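Local coordinates for transcriptional regulator, LacI family (Corynebacterium glutamicum, PDB 3H5T), which activates transcription of the inositol phosphate synthase gene ino1 in response to inositol and regulates cell wall biogenesis by binding a palindromic promoter motif, at residues L74-L79 / Y135-G140; G131-S136 / P153-D158; E257-L262 / F281-Y286. One frame throughout, in Å; residues are numbered along the deposited sequence.

Contact 1 of 3, residues L74-L79 / Y135-G140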
ATOM      1  N   LEU A  74      -8.500  -7.538  -6.056  1.00 22.59           N
ATOM      2  CA  LEU A  74      -7.638  -8.400  -6.834  1.00 22.34           C
ATOM      3  C   LEU A  74      -6.205  -8.121  -6.454  1.00 25.59           C
ATOM      4  O   LEU A  74      -5.717  -7.006  -6.605  1.00 27.76           O
ATOM      5  CB  LEU A  74      -7.833  -8.160  -8.325  1.00 19.12           C
ATOM      6  CG  LEU A  74      -7.091  -9.157  -9.218  1.00 16.40           C
ATOM      7  CD1 LEU A  74      -8.069  -9.807 -10.186  1.00 16.34           C
ATOM      8  CD2 LEU A  74      -5.976  -8.448  -9.950  1.00 13.87           C
ATOM      9  N   LEU A  75      -5.538  -9.154  -5.958  1.00 27.85           N
ATOM     10  CA  LEU A  75      -4.154  -9.053  -5.526  1.00 28.00           C
ATOM     11  C   LEU A  75      -3.312  -9.944  -6.440  1.00 27.53           C
ATOM     12  O   LEU A  75      -3.522 -11.156  -6.513  1.00 26.87           O
ATOM     13  CB  LEU A  75      -4.041  -9.527  -4.062  1.00 30.49           C
ATOM     14  CG  LEU A  75      -2.865  -9.048  -3.206  1.00 32.23           C
ATOM     15  CD1 LEU A  75      -2.905  -7.547  -3.103  1.00 34.92           C
ATOM     16  CD2 LEU A  75      -2.948  -9.637  -1.818  1.00 33.60           C
ATOM     17  N   THR A  76      -2.363  -9.342  -7.143  1.00 26.41           N
ATOM     18  CA  THR A  76      -1.502 -10.102  -8.033  1.00 24.11           C
ATOM     19  C   THR A  76      -0.318 -10.682  -7.215  1.00 23.55           C
ATOM     20  O   THR A  76       0.835 -10.693  -7.647  1.00 21.89           O
ATOM     21  CB  THR A  76      -1.053  -9.192  -9.222  1.00 23.81           C
ATOM     22  OG1 THR A  76      -0.777 -10.010 -10.357  1.00 26.99           O
ATOM     23  CG2 THR A  76       0.169  -8.367  -8.878  1.00 20.71           C
ATOM     24  N   GLU A  77      -0.649 -11.177  -6.023  1.00 23.85           N
ATOM     25  CA  GLU A  77       0.310 -11.769  -5.085  1.00 25.44           C
ATOM     26  C   GLU A  77      -0.340 -12.940  -4.365  1.00 26.92           C
ATOM     27  O   GLU A  77      -1.534 -13.192  -4.529  1.00 28.21           O
ATOM     28  CB  GLU A  77       0.716 -10.770  -3.989  1.00 23.63           C
ATOM     29  CG  GLU A  77       1.298  -9.471  -4.456  1.00 22.01           C
ATOM     30  CD  GLU A  77       2.566  -9.671  -5.226  1.00 24.51           C
ATOM     31  OE1 GLU A  77       3.113 -10.795  -5.172  1.00 23.57           O
ATOM     32  OE2 GLU A  77       3.018  -8.705  -5.878  1.00 25.29           O
ATOM     33  N   ASP A  78       0.451 -13.646  -3.557  1.00 28.35           N
ATOM     34  CA  ASP A  78      -0.074 -14.746  -2.756  1.00 27.20           C
ATOM     35  C   ASP A  78      -1.012 -14.099  -1.731  1.00 25.05           C
ATOM     36  O   ASP A  78      -0.747 -12.995  -1.242  1.00 22.94           O
ATOM     37  CB  ASP A  78       1.051 -15.473  -2.009  1.00 31.85           C
ATOM     38  CG  ASP A  78       1.852 -16.402  -2.906  1.00 39.44           C
ATOM     39  OD1 ASP A  78       1.224 -17.203  -3.642  1.00 42.27           O
ATOM     40  OD2 ASP A  78       3.107 -16.345  -2.864  1.00 39.78           O
ATOM     41  N   LEU A  79      -2.103 -14.784  -1.413  1.00 22.15           N
ATOM     42  CA  LEU A  79      -3.073 -14.285  -0.448  1.00 21.91           C
ATOM     43  C   LEU A  79      -2.440 -13.837   0.869  1.00 21.38           C
ATOM     44  O   LEU A  79      -3.009 -13.003   1.574  1.00 18.72           O
ATOM     45  CB  LEU A  79      -4.112 -15.363  -0.154  1.00 24.56           C
ATOM     46  CG  LEU A  79      -5.393 -14.870   0.503  1.00 26.42           C
ATOM     47  CD1 LEU A  79      -6.039 -13.809  -0.381  1.00 26.89           C
ATOM     48  CD2 LEU A  79      -6.330 -16.043   0.710  1.00 30.02           C
ATOM     49  N   TYR A 135      -5.700  -3.801  -6.959  1.00 18.31           N
ATOM     50  CA  TYR A 135      -4.571  -3.337  -6.177  1.00 19.31           C
ATOM     51  C   TYR A 135      -3.184  -3.635  -6.707  1.00 18.90           C
ATOM     52  O   TYR A 135      -2.741  -4.780  -6.714  1.00 20.23           O
ATOM     53  CB  TYR A 135      -4.680  -3.877  -4.750  1.00 18.96           C
ATOM     54  CG  TYR A 135      -3.540  -3.467  -3.862  1.00 18.61           C
ATOM     55  CD1 TYR A 135      -3.207  -2.120  -3.695  1.00 20.09           C
ATOM     56  CD2 TYR A 135      -2.790  -4.420  -3.175  1.00 19.69           C
ATOM     57  CE1 TYR A 135      -2.146  -1.730  -2.855  1.00 19.82           C
ATOM     58  CE2 TYR A 135      -1.729  -4.047  -2.337  1.00 20.50           C
ATOM     59  CZ  TYR A 135      -1.416  -2.704  -2.182  1.00 19.00           C
ATOM     60  OH  TYR A 135      -0.383  -2.343  -1.353  1.00 20.91           O
ATOM     61  N   SER A 136      -2.503  -2.584  -7.143  1.00 18.44           N
ATOM     62  CA  SER A 136      -1.131  -2.688  -7.614  1.00 16.88           C
ATOM     63  C   SER A 136      -0.885  -3.817  -8.603  1.00 16.43           C
ATOM     64  O   SER A 136      -0.122  -4.739  -8.341  1.00 15.82           O
ATOM     65  CB  SER A 136      -0.215  -2.851  -6.404  1.00 15.58           C
ATOM     66  OG  SER A 136       1.141  -2.850  -6.790  1.00 21.42           O
ATOM     67  N   VAL A 137      -1.523  -3.731  -9.759  1.00 16.34           N
ATOM     68  CA  VAL A 137      -1.366  -4.754 -10.773  1.00 15.16           C
ATOM     69  C   VAL A 137      -0.576  -4.190 -11.950  1.00 16.92           C
ATOM     70  O   VAL A 137      -0.662  -2.997 -12.269  1.00 17.55           O
ATOM     71  CB  VAL A 137      -2.751  -5.256 -11.212  1.00 14.44           C
ATOM     72  CG1 VAL A 137      -2.642  -6.127 -12.441  1.00 14.54           C
ATOM     73  CG2 VAL A 137      -3.378  -6.036 -10.060  1.00 13.66           C
ATOM     74  N   ALA A 138       0.210  -5.042 -12.589  1.00 16.16           N
ATOM     75  CA  ALA A 138       1.025  -4.604 -13.715  1.00 17.56           C
ATOM     76  C   ALA A 138       0.175  -4.107 -14.872  1.00 18.89           C
ATOM     77  O   ALA A 138      -0.963  -4.532 -15.061  1.00 19.59           O
ATOM     78  CB  ALA A 138       1.921  -5.750 -14.193  1.00 17.04           C
ATOM     79  N   LYS A 139       0.737  -3.193 -15.648  1.00 20.24           N
ATOM     80  CA  LYS A 139       0.043  -2.685 -16.807  1.00 20.32           C
ATOM     81  C   LYS A 139       0.091  -3.873 -17.758  1.00 20.91           C
ATOM     82  O   LYS A 139       1.097  -4.587 -17.800  1.00 22.85           O
ATOM     83  CB  LYS A 139       0.798  -1.489 -17.400  1.00 21.17           C
ATOM     84  CG  LYS A 139       0.179  -0.908 -18.679  1.00 22.19           C
ATOM     85  CD  LYS A 139      -1.211  -0.334 -18.438  1.00 20.29           C
ATOM     86  CE  LYS A 139      -1.692   0.440 -19.653  1.00 22.06           C
ATOM     87  NZ  LYS A 139      -3.003   1.123 -19.447  1.00 21.30           N
ATOM     88  N   GLY A 140      -0.996  -4.112 -18.488  1.00 21.31           N
ATOM     89  CA  GLY A 140      -1.022  -5.224 -19.422  1.00 20.26           C
ATOM     90  C   GLY A 140      -1.312  -6.566 -18.778  1.00 22.72           C
ATOM     91  O   GLY A 140      -1.144  -7.609 -19.412  1.00 24.86           O
TER
HETATM   92  O   HOH W   1       0.403  -7.761 -12.135  1.00 14.48           O
HETATM   93  O   HOH W   2      -0.851  -6.762  -6.361  1.00 28.40           O

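Contact 2 of 3, residues G131-S136 / P153-D158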
ATOM      1  N   GLY A 131     -18.247  -5.620  -7.299  1.00 24.93           N
ATOM      2  CA  GLY A 131     -17.241  -4.668  -7.727  1.00 22.57           C
ATOM      3  C   GLY A 131     -15.854  -5.111  -7.310  1.00 22.45           C
ATOM      4  O   GLY A 131     -15.705  -5.981  -6.455  1.00 22.54           O
ATOM      5  N   VAL A 132     -14.829  -4.514  -7.902  1.00 21.16           N
ATOM      6  CA  VAL A 132     -13.476  -4.904  -7.561  1.00 21.55           C
ATOM      7  C   VAL A 132     -12.481  -3.756  -7.452  1.00 19.81           C
ATOM      8  O   VAL A 132     -12.449  -2.860  -8.287  1.00 19.70           O
ATOM      9  CB  VAL A 132     -12.925  -5.924  -8.584  1.00 23.28           C
ATOM     10  CG1 VAL A 132     -12.928  -5.313  -9.966  1.00 25.06           C
ATOM     11  CG2 VAL A 132     -11.507  -6.363  -8.189  1.00 22.68           C
ATOM     12  N   VAL A 133     -11.676  -3.792  -6.399  1.00 18.01           N
ATOM     13  CA  VAL A 133     -10.637  -2.794  -6.190  1.00 16.98           C
ATOM     14  C   VAL A 133      -9.376  -3.459  -6.716  1.00 16.08           C
ATOM     15  O   VAL A 133      -8.923  -4.459  -6.156  1.00 16.02           O
ATOM     16  CB  VAL A 133     -10.446  -2.473  -4.688  1.00 16.25           C
ATOM     17  CG1 VAL A 133      -9.193  -1.640  -4.494  1.00 14.59           C
ATOM     18  CG2 VAL A 133     -11.675  -1.744  -4.153  1.00 15.26           C
ATOM     19  N   ILE A 134      -8.827  -2.940  -7.808  1.00 15.22           N
ATOM     20  CA  ILE A 134      -7.627  -3.536  -8.358  1.00 15.71           C
ATOM     21  C   ILE A 134      -6.460  -2.938  -7.619  1.00 18.12           C
ATOM     22  O   ILE A 134      -6.254  -1.721  -7.634  1.00 21.52           O
ATOM     23  CB  ILE A 134      -7.508  -3.291  -9.873  1.00 15.49           C
ATOM     24  CG1 ILE A 134      -8.636  -4.043 -10.592  1.00 17.15           C
ATOM     25  CG2 ILE A 134      -6.164  -3.778 -10.375  1.00 11.58           C
ATOM     26  CD1 ILE A 134      -8.742  -3.792 -12.077  1.00 17.04           C
ATOM     27  N   TYR A 135      -5.700  -3.801  -6.959  1.00 18.31           N
ATOM     28  CA  TYR A 135      -4.571  -3.337  -6.177  1.00 19.31           C
ATOM     29  C   TYR A 135      -3.184  -3.635  -6.707  1.00 18.90           C
ATOM     30  O   TYR A 135      -2.741  -4.780  -6.714  1.00 20.23           O
ATOM     31  CB  TYR A 135      -4.680  -3.877  -4.750  1.00 18.96           C
ATOM     32  CG  TYR A 135      -3.540  -3.467  -3.862  1.00 18.61           C
ATOM     33  CD1 TYR A 135      -3.207  -2.120  -3.695  1.00 20.09           C
ATOM     34  CD2 TYR A 135      -2.790  -4.420  -3.175  1.00 19.69           C
ATOM     35  CE1 TYR A 135      -2.146  -1.730  -2.855  1.00 19.82           C
ATOM     36  CE2 TYR A 135      -1.729  -4.047  -2.337  1.00 20.50           C
ATOM     37  CZ  TYR A 135      -1.416  -2.704  -2.182  1.00 19.00           C
ATOM     38  OH  TYR A 135      -0.383  -2.343  -1.353  1.00 20.91           O
ATOM     39  N   SER A 136      -2.503  -2.584  -7.143  1.00 18.44           N
ATOM     40  CA  SER A 136      -1.131  -2.688  -7.614  1.00 16.88           C
ATOM     41  C   SER A 136      -0.885  -3.817  -8.603  1.00 16.43           C
ATOM     42  O   SER A 136      -0.122  -4.739  -8.341  1.00 15.82           O
ATOM     43  CB  SER A 136      -0.215  -2.851  -6.404  1.00 15.58           C
ATOM     44  OG  SER A 136       1.141  -2.850  -6.790  1.00 21.42           O
ATOM     45  N   PRO A 153     -17.605  -3.289 -12.317  1.00 27.26           N
ATOM     46  CA  PRO A 153     -17.200  -1.944 -11.890  1.00 26.74           C
ATOM     47  C   PRO A 153     -15.853  -2.061 -11.180  1.00 26.67           C
ATOM     48  O   PRO A 153     -15.695  -2.875 -10.267  1.00 27.52           O
ATOM     49  CB  PRO A 153     -18.320  -1.532 -10.934  1.00 25.85           C
ATOM     50  CG  PRO A 153     -19.511  -2.256 -11.471  1.00 26.48           C
ATOM     51  CD  PRO A 153     -18.949  -3.622 -11.810  1.00 26.67           C
ATOM     52  N   ALA A 154     -14.879  -1.259 -11.581  1.00 25.00           N
ATOM     53  CA  ALA A 154     -13.584  -1.363 -10.948  1.00 23.95           C
ATOM     54  C   ALA A 154     -12.838  -0.057 -10.763  1.00 25.42           C
ATOM     55  O   ALA A 154     -12.942   0.869 -11.574  1.00 26.61           O
ATOM     56  CB  ALA A 154     -12.729  -2.334 -11.722  1.00 22.56           C
ATOM     57  N   VAL A 155     -12.088   0.000  -9.671  1.00 24.66           N
ATOM     58  CA  VAL A 155     -11.265   1.150  -9.343  1.00 23.68           C
ATOM     59  C   VAL A 155      -9.843   0.603  -9.209  1.00 22.77           C
ATOM     60  O   VAL A 155      -9.638  -0.505  -8.713  1.00 21.58           O
ATOM     61  CB  VAL A 155     -11.687   1.791  -8.007  1.00 24.61           C
ATOM     62  CG1 VAL A 155     -11.595   0.762  -6.884  1.00 28.10           C
ATOM     63  CG2 VAL A 155     -10.782   2.967  -7.692  1.00 26.40           C
ATOM     64  N   ILE A 156      -8.865   1.377  -9.657  1.00 21.78           N
ATOM     65  CA  ILE A 156      -7.477   0.945  -9.585  1.00 21.26           C
ATOM     66  C   ILE A 156      -6.688   1.760  -8.564  1.00 21.17           C
ATOM     67  O   ILE A 156      -6.829   2.982  -8.498  1.00 19.97           O
ATOM     68  CB  ILE A 156      -6.797   1.089 -10.972  1.00 21.28           C
ATOM     69  CG1 ILE A 156      -7.385   0.070 -11.947  1.00 18.69           C
ATOM     70  CG2 ILE A 156      -5.288   0.916 -10.847  1.00 20.62           C
ATOM     71  CD1 ILE A 156      -7.089   0.391 -13.396  1.00 16.94           C
ATOM     72  N   ALA A 157      -5.854   1.078  -7.778  1.00 20.26           N
ATOM     73  CA  ALA A 157      -5.010   1.742  -6.785  1.00 19.84           C
ATOM     74  C   ALA A 157      -3.541   1.476  -7.099  1.00 21.07           C
ATOM     75  O   ALA A 157      -3.146   0.338  -7.377  1.00 22.41           O
ATOM     76  CB  ALA A 157      -5.335   1.242  -5.385  1.00 17.28           C
ATOM     77  N   ASP A 158      -2.738   2.536  -7.053  1.00 21.73           N
ATOM     78  CA  ASP A 158      -1.309   2.446  -7.326  1.00 21.09           C
ATOM     79  C   ASP A 158      -0.966   2.212  -8.797  1.00 19.23           C
ATOM     80  O   ASP A 158      -0.182   2.952  -9.379  1.00 17.61           O
ATOM     81  CB  ASP A 158      -0.690   1.349  -6.456  1.00 24.66           C
ATOM     82  CG  ASP A 158      -0.194   1.877  -5.119  1.00 28.57           C
ATOM     83  OD1 ASP A 158       0.050   1.055  -4.206  1.00 31.97           O
ATOM     84  OD2 ASP A 158      -0.033   3.113  -4.986  1.00 29.89           O
TER

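Contact 3 of 3, residues E257-L262 / F281-Y286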
ATOM      1  N   GLU A 257      18.101 -11.464   0.996  1.00 28.13           N
ATOM      2  CA  GLU A 257      18.964 -11.982  -0.051  1.00 29.15           C
ATOM      3  C   GLU A 257      19.373 -10.894  -1.038  1.00 28.98           C
ATOM      4  O   GLU A 257      20.558 -10.629  -1.217  1.00 30.96           O
ATOM      5  CB  GLU A 257      18.253 -13.105  -0.810  1.00 29.97           C
ATOM      6  CG  GLU A 257      17.870 -14.323   0.025  1.00 32.89           C
ATOM      7  CD  GLU A 257      19.068 -15.110   0.524  1.00 36.78           C
ATOM      8  OE1 GLU A 257      20.131 -15.082  -0.137  1.00 39.05           O
ATOM      9  OE2 GLU A 257      18.943 -15.777   1.572  1.00 38.96           O
ATOM     10  N   VAL A 258      18.396 -10.260  -1.680  1.00 28.39           N
ATOM     11  CA  VAL A 258      18.696  -9.221  -2.656  1.00 27.54           C
ATOM     12  C   VAL A 258      19.570  -8.109  -2.068  1.00 26.90           C
ATOM     13  O   VAL A 258      20.331  -7.465  -2.791  1.00 26.37           O
ATOM     14  CB  VAL A 258      17.399  -8.607  -3.258  1.00 27.99           C
ATOM     15  CG1 VAL A 258      16.786  -7.592  -2.304  1.00 26.44           C
ATOM     16  CG2 VAL A 258      17.712  -7.964  -4.599  1.00 28.72           C
ATOM     17  N   ALA A 259      19.473  -7.887  -0.760  1.00 26.17           N
ATOM     18  CA  ALA A 259      20.282  -6.854  -0.115  1.00 27.06           C
ATOM     19  C   ALA A 259      21.716  -7.358   0.060  1.00 28.07           C
ATOM     20  O   ALA A 259      22.677  -6.616  -0.129  1.00 27.11           O
ATOM     21  CB  ALA A 259      19.689  -6.486   1.232  1.00 26.89           C
ATOM     22  N   LYS A 260      21.854  -8.630   0.416  1.00 28.81           N
ATOM     23  CA  LYS A 260      23.169  -9.217   0.595  1.00 31.41           C
ATOM     24  C   LYS A 260      23.928  -9.199  -0.731  1.00 31.90           C
ATOM     25  O   LYS A 260      25.073  -8.762  -0.792  1.00 33.35           O
ATOM     26  CB  LYS A 260      23.040 -10.657   1.105  1.00 32.86           C
ATOM     27  CG  LYS A 260      24.332 -11.455   1.064  1.00 35.80           C
ATOM     28  CD  LYS A 260      24.112 -12.913   1.465  1.00 38.61           C
ATOM     29  CE  LYS A 260      23.634 -13.027   2.901  1.00 40.53           C
ATOM     30  NZ  LYS A 260      23.522 -14.443   3.359  1.00 43.87           N
ATOM     31  N   GLU A 261      23.278  -9.650  -1.797  1.00 31.60           N
ATOM     32  CA  GLU A 261      23.916  -9.702  -3.108  1.00 31.78           C
ATOM     33  C   GLU A 261      24.436  -8.352  -3.604  1.00 31.63           C
ATOM     34  O   GLU A 261      25.542  -8.263  -4.129  1.00 33.28           O
ATOM     35  CB  GLU A 261      22.946 -10.276  -4.144  1.00 32.69           C
ATOM     36  CG  GLU A 261      23.649 -10.941  -5.307  1.00 33.97           C
ATOM     37  CD  GLU A 261      22.758 -11.133  -6.504  1.00 34.23           C
ATOM     38  OE1 GLU A 261      21.667 -11.724  -6.354  1.00 33.59           O
ATOM     39  OE2 GLU A 261      23.160 -10.693  -7.600  1.00 36.11           O
ATOM     40  N   LEU A 262      23.634  -7.307  -3.444  1.00 30.56           N
ATOM     41  CA  LEU A 262      24.003  -5.969  -3.891  1.00 30.07           C
ATOM     42  C   LEU A 262      25.197  -5.380  -3.138  1.00 31.66           C
ATOM     43  O   LEU A 262      26.098  -4.794  -3.740  1.00 29.80           O
ATOM     44  CB  LEU A 262      22.806  -5.023  -3.738  1.00 27.98           C
ATOM     45  CG  LEU A 262      23.044  -3.559  -4.098  1.00 25.52           C
ATOM     46  CD1 LEU A 262      23.160  -3.425  -5.597  1.00 23.98           C
ATOM     47  CD2 LEU A 262      21.905  -2.710  -3.581  1.00 25.76           C
ATOM     48  N   PHE A 281      14.290  -2.689   5.130  1.00 25.35           N
ATOM     49  CA  PHE A 281      14.436  -3.563   6.288  1.00 27.32           C
ATOM     50  C   PHE A 281      15.261  -4.802   5.983  1.00 28.15           C
ATOM     51  O   PHE A 281      15.874  -5.378   6.881  1.00 29.87           O
ATOM     52  CB  PHE A 281      13.063  -3.947   6.849  1.00 25.40           C
ATOM     53  CG  PHE A 281      12.467  -2.882   7.713  1.00 24.80           C
ATOM     54  CD1 PHE A 281      12.859  -2.751   9.034  1.00 25.02           C
ATOM     55  CD2 PHE A 281      11.594  -1.943   7.177  1.00 25.74           C
ATOM     56  CE1 PHE A 281      12.397  -1.694   9.813  1.00 27.11           C
ATOM     57  CE2 PHE A 281      11.125  -0.882   7.943  1.00 26.32           C
ATOM     58  CZ  PHE A 281      11.529  -0.755   9.265  1.00 27.18           C
ATOM     59  N   GLY A 282      15.275  -5.205   4.716  1.00 27.40           N
ATOM     60  CA  GLY A 282      16.066  -6.350   4.321  1.00 26.63           C
ATOM     61  C   GLY A 282      17.522  -5.920   4.333  1.00 26.98           C
ATOM     62  O   GLY A 282      18.416  -6.731   4.538  1.00 27.59           O
ATOM     63  N   VAL A 283      17.746  -4.627   4.116  1.00 27.11           N
ATOM     64  CA  VAL A 283      19.083  -4.050   4.110  1.00 28.22           C
ATOM     65  C   VAL A 283      19.581  -3.888   5.544  1.00 31.36           C
ATOM     66  O   VAL A 283      20.785  -3.977   5.803  1.00 31.55           O
ATOM     67  CB  VAL A 283      19.105  -2.655   3.444  1.00 25.37           C
ATOM     68  CG1 VAL A 283      20.473  -2.034   3.598  1.00 24.30           C
ATOM     69  CG2 VAL A 283      18.742  -2.765   1.976  1.00 24.53           C
ATOM     70  N   LEU A 284      18.655  -3.640   6.469  1.00 32.82           N
ATOM     71  CA  LEU A 284      19.012  -3.471   7.879  1.00 33.55           C
ATOM     72  C   LEU A 284      19.261  -4.836   8.504  1.00 33.81           C
ATOM     73  O   LEU A 284      20.201  -5.011   9.282  1.00 34.13           O
ATOM     74  CB  LEU A 284      17.898  -2.733   8.627  1.00 32.59           C
ATOM     75  CG  LEU A 284      17.687  -1.275   8.195  1.00 33.57           C
ATOM     76  CD1 LEU A 284      16.407  -0.706   8.807  1.00 33.88           C
ATOM     77  CD2 LEU A 284      18.894  -0.461   8.605  1.00 31.74           C
ATOM     78  N   GLU A 285      18.422  -5.803   8.153  1.00 33.78           N
ATOM     79  CA  GLU A 285      18.576  -7.147   8.673  1.00 35.00           C
ATOM     80  C   GLU A 285      19.867  -7.729   8.116  1.00 36.35           C
ATOM     81  O   GLU A 285      20.480  -8.591   8.743  1.00 37.43           O
ATOM     82  CB  GLU A 285      17.390  -8.021   8.268  1.00 37.92           C
ATOM     83  CG  GLU A 285      17.330  -9.354   9.007  1.00 41.82           C
ATOM     84  CD  GLU A 285      16.107 -10.176   8.638  1.00 44.81           C
ATOM     85  OE1 GLU A 285      14.990  -9.605   8.601  1.00 46.95           O
ATOM     86  OE2 GLU A 285      16.259 -11.392   8.394  1.00 45.61           O
ATOM     87  N   TYR A 286      20.284  -7.262   6.937  1.00 36.47           N
ATOM     88  CA  TYR A 286      21.525  -7.759   6.345  1.00 36.11           C
ATOM     89  C   TYR A 286      22.740  -7.094   6.980  1.00 34.92           C
ATOM     90  O   TYR A 286      23.696  -7.773   7.338  1.00 35.07           O
ATOM     91  CB  TYR A 286      21.596  -7.527   4.832  1.00 34.93           C
ATOM     92  CG  TYR A 286      22.998  -7.782   4.332  1.00 33.54           C
ATOM     93  CD1 TYR A 286      23.548  -9.063   4.383  1.00 33.89           C
ATOM     94  CD2 TYR A 286      23.824  -6.729   3.938  1.00 33.74           C
ATOM     95  CE1 TYR A 286      24.887  -9.289   4.069  1.00 31.66           C
ATOM     96  CE2 TYR A 286      25.171  -6.948   3.621  1.00 32.29           C
ATOM     97  CZ  TYR A 286      25.688  -8.229   3.694  1.00 30.65           C
ATOM     98  OH  TYR A 286      27.008  -8.453   3.408  1.00 31.39           O
TER

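Contact 1 of 3, residues L74-L79 / Y135-G140
Y135 is tied to the strand of L74 through both polar groups of its backbone: its N-H bonds directly to L74 O, with Y135 N 3.2 Å away, and its carbonyl takes a bond from an ordered water 2.8 Å from Y135 O. That water also accepts the backbone N-H of T76, with T76 N at 3.1 Å. The two strands have begun to part here, so the water replaces a direct link between their backbones. A second water joins T76 OG1 to A138 N, which donates to it over 2.8 Å. A chi1 of -153° swings T76 OG1 away from the backbone N, towards this second water, while CG2 packs against the S136 carbonyl, 3.7 Å from S136 O. A threonine thus serves both needs at the end of the strand.

The oily part of the contact lies beside these waters. CD2 of L74 meets CG2 of V137 at 3.5 Å, the two side chains crossing at about a right angle, and the same V137 methyl also lies 4.0 Å from T76 CB. Branched, compact V137 can therefore fill the angle between two partners, and helix 142-150 covers it further through I144. Y135 places its ring beside L75, both side chains pointing the same way. S136 CB sits over the centre of one ring face, F91 stacks with the ring, and the tyrosine hydroxyl is hydrogen-bonded to S88. S136 has left-handed backbone angles that turn the chain out of the strand, and its hydroxyl bonds to Q159.

Loops springing from the C-terminal ends of adjacent parallel strands, as here, are characteristic of the interlobe cleft in the periplasmic-binding-protein fold, where LacI-family regulators usually bind their effector.

Contact 2 of 3, residues G131-S136 / P153-D158
V132 and V155 both turn CG1 into the position between backbone N and carbonyl carbon (chi1 near +60° in both), and in each case that methyl makes the contact with the neighbouring strand. CG1 of V132 meets A154 CB at 3.5 Å, and CG1 of V155 reaches V133 CG2 at 3.7 Å. Beta-branched valine and isoleucine favour the extended backbone and fill the layer between sheet and helix, while the small A154 and A157 fit beside larger neighbours, V132 CG1 and the edge of the Y135 ring.

Behind these contacts runs a ladder of five backbone hydrogen bonds. V132 N and I134 N donate to P153 O and V155 O, while V155 N and A157 N return bonds to V132 O and I134 O. S136 N closes the row on A157 O. The axes of the two strand segments diverge by 23°, as in a twisted sheet.

The two faces have different covers. V132, I134 and A154 lie under helix 142-150, where I147 touches all three; on this face I134 CB also packs on I156 CG1 at 4.0 Å. V133 and V155 face helix 321-336 and meet its L332. At the C-terminal end D158 lies alongside Y135, with OD1 3.8 Å from Y135 CE1 and the carboxylate plane turned 32° from the ring. That same oxygen forms a salt bridge with K324, which probably favours the ionised aspartate despite its burial.

Strand 132-135, helix 142-150 and strand 154-157 together make a beta-alpha-beta crossover, the repeating unit of the Rossmann-like lobes in LacI-family effector domains.

Contact 3 of 3, residues E257-L262 / F281-Y286
A259 and V283 mark the point where two helices of an alpha/beta lobe, 252-265 and 277-289, pack beside the sheet that carries strand 192-197, as is usual in the periplasmic-binding-protein fold. Their segments cross at -65° with axes 8.2 Å apart, a close approach made possible by small residues at the crossing.

Van der Waals packing centres on A259. Its CB points at the other helix and sits close against the G282 carbonyl, 3.6 Å from G282 O. Its apolar partners are V283, with CG2 3.9 Å from A259 CB, and Y286, whose CB lies 4.2 Å from the same A259 CB. Alanine offers one methyl and no more, and glycine at 282 adds no side chain of its own, so the backbones can come close. V283 also touches L195 of the sheet, which L262 reaches from the other helix. Y286 is enclosed further by F256 and L263 of helix 252-265.

Beside the contact, E285 forms a salt bridge with R252, the first residue of helix 252-265.

The remaining interaction is of the CH-pi kind, between K260 and the ring of Y286. With CG anti to the backbone N (chi1 168°), the tyrosine lays its ring against the neighbouring helix. The lysine contributes its aliphatic stem, whose CG packs on Y286 CE1 at 3.7 Å while the amino end leads away. Over the ring face itself stands K260 CA, 3.8 Å from the ring centroid and 11° off the normal.

How the contacts relate
From the N terminus, 74-79 meets 135-140 first, and contact 1 closes a loop that holds strand 103-108 and several helices. Contact 2 opens on 131-136, overlapping the closing segment of contact 1 at Y135 and S136, and closes a shorter loop at 153-158. The two loops overlap by these shared residues, with strand 132-135 placed between strands 70-75 and 154-157; a probable hydrogen bond from L74 N to V133 O, 3.1 Å, joins the two contacts. Contact 3 comes later, in series, tying two helices of the other lobe. Its centre is about 31 Å from that of contact 2, on the opposite side of the chain's centre.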